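Local coordinates for cobalamin biosynthesis protein CobN (Mycobacterium tuberculosis, PDB 7C6O) that serves as the large, catalytic subunit of cobaltochelatase, the enzyme that inserts cobalt into the corrin ring during cobalamin biosynthesis, at residues 878-892 / 1052-1066. Sequence-based numbering, arbitrary orientation. Where two conformers were deposited one is given.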
ATOM      1  N   PRO A 878     -22.761  18.170 -13.797  1.00 21.66           N
ATOM      2  CA  PRO A 878     -22.303  18.608 -12.476  1.00 19.71           C
ATOM      3  C   PRO A 878     -21.151  19.591 -12.621  1.00 20.28           C
ATOM      4  O   PRO A 878     -20.249  19.399 -13.439  1.00 22.77           O
ATOM      5  CB  PRO A 878     -21.853  17.305 -11.805  1.00 21.51           C
ATOM      6  CG  PRO A 878     -21.415  16.449 -12.947  1.00 19.92           C
ATOM      7  CD  PRO A 878     -22.329  16.794 -14.105  1.00 18.52           C
ATOM      8  N   ARG A 879     -21.200  20.664 -11.829  1.00 19.59           N
ATOM      9  CA  ARG A 879     -20.148  21.673 -11.904  1.00 20.19           C
ATOM     10  C   ARG A 879     -18.823  21.139 -11.376  1.00 21.45           C
ATOM     11  O   ARG A 879     -17.758  21.520 -11.878  1.00 18.47           O
ATOM     12  CB  ARG A 879     -20.562  22.924 -11.127  1.00 24.95           C
ATOM     13  CG  ARG A 879     -20.800  22.675  -9.646  0.43 30.03           C
ATOM     14  CD  ARG A 879     -21.411  23.876  -8.944  0.93 35.58           C
ATOM     15  NE  ARG A 879     -21.849  23.531  -7.594  0.78 37.58           N
ATOM     16  CZ  ARG A 879     -23.008  22.942  -7.316  0.48 38.98           C
ATOM     17  NH1 ARG A 879     -23.847  22.633  -8.294  0.29 39.62           N
ATOM     18  NH2 ARG A 879     -23.330  22.660  -6.059  1.00 39.87           N
ATOM     19  N   SER A 880     -18.871  20.255 -10.383  1.00 19.31           N
ATOM     20  CA  SER A 880     -17.668  19.727  -9.762  1.00 20.03           C
ATOM     21  C   SER A 880     -17.959  18.355  -9.173  1.00 17.40           C
ATOM     22  O   SER A 880     -19.041  18.118  -8.627  1.00 15.68           O
ATOM     23  CB  SER A 880     -17.142  20.666  -8.669  1.00 22.19           C
ATOM     24  OG  SER A 880     -16.000  20.115  -8.040  1.00 23.79           O
ATOM     25  N   VAL A 881     -16.984  17.460  -9.291  1.00 15.97           N
ATOM     26  CA  VAL A 881     -17.036  16.132  -8.696  1.00 16.27           C
ATOM     27  C   VAL A 881     -15.987  16.068  -7.597  1.00 14.68           C
ATOM     28  O   VAL A 881     -14.831  16.449  -7.813  1.00 17.33           O
ATOM     29  CB  VAL A 881     -16.792  15.032  -9.745  1.00 17.38           C
ATOM     30  CG1 VAL A 881     -16.680  13.670  -9.075  1.00 14.39           C
ATOM     31  CG2 VAL A 881     -17.899  15.038 -10.794  1.00 17.22           C
ATOM     32  N   GLY A 882     -16.391  15.605  -6.416  1.00 14.05           N
ATOM     33  CA  GLY A 882     -15.457  15.297  -5.349  1.00 13.21           C
ATOM     34  C   GLY A 882     -15.210  13.802  -5.320  1.00 14.43           C
ATOM     35  O   GLY A 882     -16.153  13.008  -5.306  1.00 15.08           O
ATOM     36  N   LEU A 883     -13.932  13.424  -5.329  1.00 12.89           N
ATOM     37  CA  LEU A 883     -13.550  12.018  -5.402  1.00 14.02           C
ATOM     38  C   LEU A 883     -12.516  11.704  -4.333  1.00 16.92           C
ATOM     39  O   LEU A 883     -11.520  12.422  -4.194  1.00 17.65           O
ATOM     40  CB  LEU A 883     -12.994  11.668  -6.785  1.00 14.52           C
ATOM     41  CG  LEU A 883     -12.606  10.203  -7.009  1.00 11.10           C
ATOM     42  CD1 LEU A 883     -13.851   9.318  -7.042  1.00 12.32           C
ATOM     43  CD2 LEU A 883     -11.789  10.040  -8.288  1.00 12.48           C
ATOM     44  N   SER A 884     -12.751  10.627  -3.586  1.00 13.88           N
ATOM     45  CA  SER A 884     -11.781  10.128  -2.622  1.00 11.37           C
ATOM     46  C   SER A 884     -10.935   9.045  -3.279  1.00 12.82           C
ATOM     47  O   SER A 884     -11.470   8.129  -3.911  1.00 12.48           O
ATOM     48  CB  SER A 884     -12.483   9.583  -1.378  1.00 12.34           C
ATOM     49  OG  SER A 884     -13.146  10.620  -0.677  1.00 15.45           O
ATOM     50  N   VAL A 885      -9.615   9.153  -3.133  1.00 13.10           N
ATOM     51  CA  VAL A 885      -8.668   8.330  -3.878  1.00 14.53           C
ATOM     52  C   VAL A 885      -7.689   7.702  -2.896  1.00 14.39           C
ATOM     53  O   VAL A 885      -7.017   8.420  -2.144  1.00 13.62           O
ATOM     54  CB  VAL A 885      -7.917   9.150  -4.941  1.00 19.35           C
ATOM     55  CG1 VAL A 885      -6.839   8.314  -5.595  1.00 22.61           C
ATOM     56  CG2 VAL A 885      -8.893   9.686  -5.985  1.00 16.95           C
ATOM     57  N   TRP A 886      -7.587   6.374  -2.921  1.00 12.97           N
ATOM     58  CA  TRP A 886      -6.747   5.624  -1.999  1.00 14.15           C
ATOM     59  C   TRP A 886      -5.594   4.951  -2.733  1.00 15.48           C
ATOM     60  O   TRP A 886      -5.716   4.562  -3.899  1.00 12.66           O
ATOM     61  CB  TRP A 886      -7.552   4.551  -1.261  1.00 13.91           C
ATOM     62  CG  TRP A 886      -8.621   5.081  -0.363  1.00 12.61           C
ATOM     63  CD1 TRP A 886      -8.690   6.326   0.191  1.00 12.73           C
ATOM     64  CD2 TRP A 886      -9.785   4.376   0.084  1.00 11.10           C
ATOM     65  NE1 TRP A 886      -9.825   6.439   0.959  1.00 14.60           N
ATOM     66  CE2 TRP A 886     -10.514   5.255   0.910  1.00 12.81           C
ATOM     67  CE3 TRP A 886     -10.283   3.089  -0.136  1.00 14.64           C
ATOM     68  CZ2 TRP A 886     -11.713   4.886   1.518  1.00 12.43           C
ATOM     69  CZ3 TRP A 886     -11.473   2.723   0.468  1.00 15.77           C
ATOM     70  CH2 TRP A 886     -12.174   3.618   1.287  1.00 13.04           C
ATOM     71  N   GLY A 887      -4.479   4.785  -2.021  1.00 13.12           N
ATOM     72  CA  GLY A 887      -3.334   4.110  -2.611  1.00 13.07           C
ATOM     73  C   GLY A 887      -3.595   2.640  -2.879  1.00 15.86           C
ATOM     74  O   GLY A 887      -3.172   2.102  -3.908  1.00 11.86           O
ATOM     75  N   THR A 888      -4.298   1.969  -1.961  1.00 11.90           N
ATOM     76  CA  THR A 888      -4.593   0.555  -2.160  1.00 13.18           C
ATOM     77  C   THR A 888      -5.451   0.342  -3.401  1.00 12.99           C
ATOM     78  O   THR A 888      -5.297  -0.669  -4.095  1.00 12.40           O
ATOM     79  CB  THR A 888      -5.260  -0.027  -0.905  1.00 13.39           C
ATOM     80  OG1 THR A 888      -5.240  -1.458  -0.968  1.00 14.75           O
ATOM     81  CG2 THR A 888      -6.704   0.449  -0.759  1.00 16.89           C
ATOM     82  N   SER A 889      -6.323   1.304  -3.724  1.00 13.50           N
ATOM     83  CA  SER A 889      -7.131   1.205  -4.935  1.00 15.11           C
ATOM     84  C   SER A 889      -6.273   1.343  -6.184  1.00 13.31           C
ATOM     85  O   SER A 889      -6.465   0.608  -7.160  1.00 12.84           O
ATOM     86  CB  SER A 889      -8.222   2.276  -4.924  1.00 14.24           C
ATOM     87  OG  SER A 889      -9.052   2.148  -3.782  1.00 15.57           O
ATOM     88  N   ALA A 890      -5.333   2.290  -6.183  1.00 13.29           N
ATOM     89  CA  ALA A 890      -4.435   2.425  -7.323  1.00 13.46           C
ATOM     90  C   ALA A 890      -3.608   1.163  -7.527  1.00 14.04           C
ATOM     91  O   ALA A 890      -3.287   0.809  -8.665  1.00 12.86           O
ATOM     92  CB  ALA A 890      -3.521   3.637  -7.137  1.00 12.58           C
ATOM     93  N   MET A 891      -3.273   0.464  -6.444  1.00 11.85           N
ATOM     94  CA  MET A 891      -2.499  -0.765  -6.571  1.00 11.50           C
ATOM     95  C   MET A 891      -3.357  -1.943  -7.020  1.00 13.73           C
ATOM     96  O   MET A 891      -2.848  -2.854  -7.680  1.00 13.39           O
ATOM     97  CB  MET A 891      -1.812  -1.085  -5.246  1.00 12.75           C
ATOM     98  CG  MET A 891      -0.774  -0.057  -4.833  1.00 13.78           C
ATOM     99  SD  MET A 891      -0.111  -0.399  -3.197  1.00 14.92           S
ATOM    100  CE  MET A 891       1.287   0.727  -3.164  1.00 12.37           C
ATOM    101  N   ARG A 892      -4.649  -1.946  -6.671  1.00 15.28           N
ATOM    102  CA  ARG A 892      -5.537  -3.019  -7.110  1.00 13.61           C
ATOM    103  C   ARG A 892      -5.878  -2.905  -8.592  1.00 15.34           C
ATOM    104  O   ARG A 892      -6.085  -3.925  -9.262  1.00 13.43           O
ATOM    105  CB  ARG A 892      -6.840  -3.007  -6.307  1.00 11.34           C
ATOM    106  CG  ARG A 892      -6.748  -3.375  -4.833  1.00 14.84           C
ATOM    107  CD  ARG A 892      -8.162  -3.388  -4.229  1.00 17.88           C
ATOM    108  NE  ARG A 892      -8.174  -3.652  -2.795  1.00 22.57           N
ATOM    109  CZ  ARG A 892      -8.779  -2.885  -1.894  1.00 21.21           C
ATOM    110  NH1 ARG A 892      -9.444  -1.800  -2.272  1.00 18.67           N
ATOM    111  NH2 ARG A 892      -8.733  -3.216  -0.613  1.00 26.42           N
ATOM    112  N   ARG A1052     -17.628  23.600  -1.245  1.00 18.32           N
ATOM    113  CA  ARG A1052     -18.930  24.219  -1.462  1.00 20.06           C
ATOM    114  C   ARG A1052     -19.429  24.020  -2.887  1.00 21.38           C
ATOM    115  O   ARG A1052     -20.642  24.070  -3.118  1.00 23.46           O
ATOM    116  CB  ARG A1052     -18.881  25.716  -1.131  1.00 22.92           C
ATOM    117  CG  ARG A1052     -18.948  26.023   0.360  1.00 26.15           C
ATOM    118  CD  ARG A1052     -19.094  27.519   0.622  1.00 27.87           C
ATOM    119  NE  ARG A1052     -18.072  28.011   1.542  0.68 29.51           N
ATOM    120  CZ  ARG A1052     -18.246  28.166   2.851  0.25 29.46           C
ATOM    121  NH1 ARG A1052     -19.411  27.873   3.413  1.00 29.64           N
ATOM    122  NH2 ARG A1052     -17.249  28.620   3.598  0.87 30.44           N
ATOM    123  N   ARG A1053     -18.528  23.781  -3.839  1.00 19.65           N
ATOM    124  CA  ARG A1053     -18.903  23.586  -5.232  1.00 21.45           C
ATOM    125  C   ARG A1053     -19.173  22.132  -5.591  1.00 19.18           C
ATOM    126  O   ARG A1053     -19.664  21.870  -6.695  1.00 16.14           O
ATOM    127  CB  ARG A1053     -17.808  24.126  -6.158  1.00 19.99           C
ATOM    128  CG  ARG A1053     -17.589  25.623  -6.060  1.00 23.59           C
ATOM    129  CD  ARG A1053     -16.705  26.108  -7.196  1.00 25.39           C
ATOM    130  NE  ARG A1053     -16.520  27.556  -7.173  1.00 30.70           N
ATOM    131  CZ  ARG A1053     -15.412  28.160  -6.758  1.00 32.42           C
ATOM    132  NH1 ARG A1053     -14.381  27.441  -6.333  1.00 28.48           N
ATOM    133  NH2 ARG A1053     -15.332  29.484  -6.775  1.00 36.10           N
ATOM    134  N   ILE A1054     -18.861  21.187  -4.703  1.00 16.15           N
ATOM    135  CA  ILE A1054     -19.002  19.774  -5.037  1.00 16.46           C
ATOM    136  C   ILE A1054     -20.468  19.449  -5.276  1.00 17.07           C
ATOM    137  O   ILE A1054     -21.311  19.606  -4.383  1.00 17.83           O
ATOM    138  CB  ILE A1054     -18.410  18.893  -3.933  1.00 14.15           C
ATOM    139  CG1 ILE A1054     -16.895  19.091  -3.855  1.00 14.89           C
ATOM    140  CG2 ILE A1054     -18.760  17.427  -4.186  1.00 13.56           C
ATOM    141  CD1 ILE A1054     -16.240  18.338  -2.709  1.00 15.74           C
ATOM    142  N   ALA A1055     -20.779  18.993  -6.489  1.00 17.37           N
ATOM    143  CA  ALA A1055     -22.133  18.582  -6.835  1.00 17.81           C
ATOM    144  C   ALA A1055     -22.356  17.090  -6.637  1.00 19.34           C
ATOM    145  O   ALA A1055     -23.478  16.676  -6.314  1.00 18.65           O
ATOM    146  CB  ALA A1055     -22.443  18.961  -8.287  1.00 18.18           C
ATOM    147  N   VAL A1056     -21.317  16.278  -6.829  1.00 17.71           N
ATOM    148  CA  VAL A1056     -21.379  14.833  -6.628  1.00 17.29           C
ATOM    149  C   VAL A1056     -20.180  14.420  -5.792  1.00 16.37           C
ATOM    150  O   VAL A1056     -19.034  14.671  -6.186  1.00 16.03           O
ATOM    151  CB  VAL A1056     -21.364  14.050  -7.952  1.00 23.56           C
ATOM    152  CG1 VAL A1056     -21.936  12.659  -7.742  1.00 27.85           C
ATOM    153  CG2 VAL A1056     -22.091  14.792  -9.043  1.00 26.94           C
ATOM    154  N   ALA A1057     -20.433  13.766  -4.662  1.00 13.75           N
ATOM    155  CA  ALA A1057     -19.374  13.137  -3.882  1.00 17.43           C
ATOM    156  C   ALA A1057     -19.292  11.669  -4.284  1.00 16.51           C
ATOM    157  O   ALA A1057     -20.257  10.920  -4.105  1.00 14.81           O
ATOM    158  CB  ALA A1057     -19.635  13.284  -2.384  1.00 17.15           C
ATOM    159  N   ALA A1058     -18.151  11.260  -4.832  1.00 15.68           N
ATOM    160  CA  ALA A1058     -18.017   9.938  -5.420  1.00 15.69           C
ATOM    161  C   ALA A1058     -16.947   9.123  -4.707  1.00 15.31           C
ATOM    162  O   ALA A1058     -15.938   9.657  -4.240  1.00 14.72           O
ATOM    163  CB  ALA A1058     -17.682  10.030  -6.916  1.00 14.83           C
ATOM    164  N   LYS A1059     -17.193   7.818  -4.625  1.00 14.51           N
ATOM    165  CA  LYS A1059     -16.215   6.844  -4.163  1.00 12.25           C
ATOM    166  C   LYS A1059     -16.383   5.593  -5.005  1.00 11.17           C
ATOM    167  O   LYS A1059     -17.509   5.202  -5.322  1.00 11.66           O
ATOM    168  CB  LYS A1059     -16.392   6.504  -2.676  1.00 12.16           C
ATOM    169  CG  LYS A1059     -15.376   5.492  -2.152  1.00 14.13           C
ATOM    170  CD  LYS A1059     -13.969   6.067  -2.199  1.00 13.02           C
ATOM    171  CE  LYS A1059     -12.917   5.046  -1.780  1.00 15.50           C
ATOM    172  NZ  LYS A1059     -12.587   4.052  -2.847  1.00 15.39           N
ATOM    173  N   ASN A1060     -15.274   4.971  -5.377  1.00  8.94           N
ATOM    174  CA  ASN A1060     -15.325   3.790  -6.225  1.00 11.58           C
ATOM    175  C   ASN A1060     -15.097   2.531  -5.400  1.00 14.64           C
ATOM    176  O   ASN A1060     -14.269   2.514  -4.485  1.00 16.28           O
ATOM    177  CB  ASN A1060     -14.298   3.894  -7.351  1.00 13.99           C
ATOM    178  CG  ASN A1060     -14.608   5.032  -8.308  1.00 14.37           C
ATOM    179  OD1 ASN A1060     -15.775   5.341  -8.560  1.00 14.72           O
ATOM    180  ND2 ASN A1060     -13.570   5.665  -8.836  1.00 13.53           N
ATOM    181  N   THR A1061     -15.867   1.488  -5.712  1.00 15.70           N
ATOM    182  CA  THR A1061     -15.732   0.170  -5.099  1.00 16.33           C
ATOM    183  C   THR A1061     -15.101  -0.739  -6.142  1.00 14.54           C
ATOM    184  O   THR A1061     -15.747  -1.097  -7.132  1.00 15.30           O
ATOM    185  CB  THR A1061     -17.083  -0.372  -4.639  1.00 19.78           C
ATOM    186  OG1 THR A1061     -17.971  -0.459  -5.761  1.00 18.63           O
ATOM    187  CG2 THR A1061     -17.692   0.542  -3.595  1.00 20.55           C
ATOM    188  N   ASP A1062     -13.844  -1.117  -5.921  1.00 14.29           N
ATOM    189  CA  ASP A1062     -13.056  -1.830  -6.912  0.60 17.40           C
ATOM    190  C   ASP A1062     -12.776  -3.281  -6.551  1.00 20.71           C
ATOM    191  O   ASP A1062     -12.189  -4.001  -7.367  1.00 23.27           O
ATOM    192  CB  ASP A1062     -11.726  -1.098  -7.135  0.60 19.18           C
ATOM    193  CG  ASP A1062     -11.120  -0.587  -5.838  0.60 19.72           C
ATOM    194  OD1 ASP A1062     -11.407  -1.160  -4.765  0.60 19.87           O
ATOM    195  OD2 ASP A1062     -10.364   0.402  -5.890  0.60 20.69           O
ATOM    196  N   THR A1063     -13.153  -3.727  -5.356  1.00 18.53           N
ATOM    197  CA  THR A1063     -12.890  -5.099  -4.946  1.00 19.92           C
ATOM    198  C   THR A1063     -14.153  -5.690  -4.334  1.00 20.47           C
ATOM    199  O   THR A1063     -14.935  -4.985  -3.689  1.00 17.83           O
ATOM    200  CB  THR A1063     -11.690  -5.169  -3.969  1.00 22.50           C
ATOM    201  OG1 THR A1063     -10.866  -6.299  -4.292  1.00 23.44           O
ATOM    202  CG2 THR A1063     -12.143  -5.276  -2.522  1.00 23.27           C
ATOM    203  N   ARG A1064     -14.369  -6.984  -4.576  1.00 18.98           N
ATOM    204  CA  ARG A1064     -15.587  -7.661  -4.149  1.00 18.39           C
ATOM    205  C   ARG A1064     -15.445  -8.373  -2.813  1.00 18.44           C
ATOM    206  O   ARG A1064     -16.461  -8.769  -2.233  1.00 21.57           O
ATOM    207  CB  ARG A1064     -16.031  -8.672  -5.214  1.00 22.97           C
ATOM    208  CG  ARG A1064     -16.955  -8.094  -6.265  0.66 26.36           C
ATOM    209  CD  ARG A1064     -18.360  -7.891  -5.715  1.00 28.75           C
ATOM    210  NE  ARG A1064     -19.154  -7.016  -6.574  0.78 28.71           N
ATOM    211  CZ  ARG A1064     -19.578  -5.805  -6.222  0.52 31.68           C
ATOM    212  NH1 ARG A1064     -19.299  -5.327  -5.017  1.00 34.73           N
ATOM    213  NH2 ARG A1064     -20.290  -5.078  -7.073  0.79 32.18           N
ATOM    214  N   GLU A1065     -14.219  -8.541  -2.313  1.00 15.63           N
ATOM    215  CA  GLU A1065     -14.002  -9.264  -1.064  1.00 19.21           C
ATOM    216  C   GLU A1065     -14.640  -8.571   0.135  1.00 25.94           C
ATOM    217  O   GLU A1065     -14.943  -9.238   1.131  1.00 30.39           O
ATOM    218  CB  GLU A1065     -12.502  -9.445  -0.824  1.00 16.92           C
ATOM    219  CG  GLU A1065     -11.818 -10.399  -1.803  1.00 18.24           C
ATOM    220  CD  GLU A1065     -11.411  -9.742  -3.117  1.00 16.26           C
ATOM    221  OE1 GLU A1065     -11.851  -8.605  -3.401  1.00 15.84           O
ATOM    222  OE2 GLU A1065     -10.645 -10.373  -3.873  1.00 14.78           O
ATOM    223  N   HIS A1066     -14.843  -7.258   0.070  1.00 20.82           N
ATOM    224  CA  HIS A1066     -15.527  -6.521   1.123  1.00 23.02           C
ATOM    225  C   HIS A1066     -16.420  -5.476   0.471  1.00 19.17           C
ATOM    226  O   HIS A1066     -16.319  -5.209  -0.729  1.00 19.34           O
ATOM    227  CB  HIS A1066     -14.535  -5.862   2.090  1.00 28.17           C
ATOM    228  CG  HIS A1066     -13.741  -4.753   1.473  1.00 27.96           C
ATOM    229  ND1 HIS A1066     -12.451  -4.923   1.018  1.00 28.09           N
ATOM    230  CD2 HIS A1066     -14.057  -3.458   1.231  1.00 28.04           C
ATOM    231  CE1 HIS A1066     -12.006  -3.780   0.527  1.00 28.88           C
ATOM    232  NE2 HIS A1066     -12.962  -2.876   0.641  1.00 28.51           N
TER
HETATM  233  O   HOH W   1     -22.301  21.754  -3.177  1.00 27.20           O
HETATM  234  O   HOH W   2     -15.666  10.913  -1.746  1.00 15.42           O
HETATM  235  O   HOH W   3     -12.519   6.131  -5.433  1.00 15.60           O
HETATM  236  O   HOH W   4      -9.892   4.779  -3.894  1.00 16.25           O
HETATM  237  O   HOH W   5     -11.776   1.072  -2.674  1.00 24.99           O
HETATM  238  O   HOH W   6     -10.710  -0.482  -0.097  1.00 29.28           O
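Ile1054 lays CG2 by Gly882 N and CD1 by Gly882 CA at the start of a parallel ladder between two neighbouring central strands of a mixed beta sheet, 880-885 and 1056-1061; glycine suits this place because a beta carbon would collide with CD1. Ala1055 N donates to Ser880 O (2.9 Å). Val1056 CG2 meets Pro878 CB on the face packed by helix 853-874, while Val1056 O accepts from Gly882 N (2.8 Å). Ala1058 N returns a nearly straight bond to Gly882 O (2.7 Å), and its small CB fits beside Leu883 CD1. The last rung, Ser884 N to Ala1058 O, is weak; one water joins Ser884 OG to Ala1058 O, another Ser884 O to Asn1060 N. Lys1059, bent at chi2 (65°) and chi4 (78°), brings CE 3.3 Å above the six-membered ring of Trp886, a CH-pi contact combined with a cation-pi interaction from NZ. That buried ammonium also donates to Asn1060 O (2.8 Å) and to waters shared with Ser889 OG, which probably stabilises its charge. In one of two conformers, Asp1062 OD1 makes a tentative salt bridge, its hydrogen bond weak, to Arg892 NH1; Asn593 O, the strongest partner, and Asp594 also hold this guanidinium. His1066, its NE2 bonded to Tyr1074 OH, presents CE1 edge-on to Arg892 NH2 at 3.5 Å.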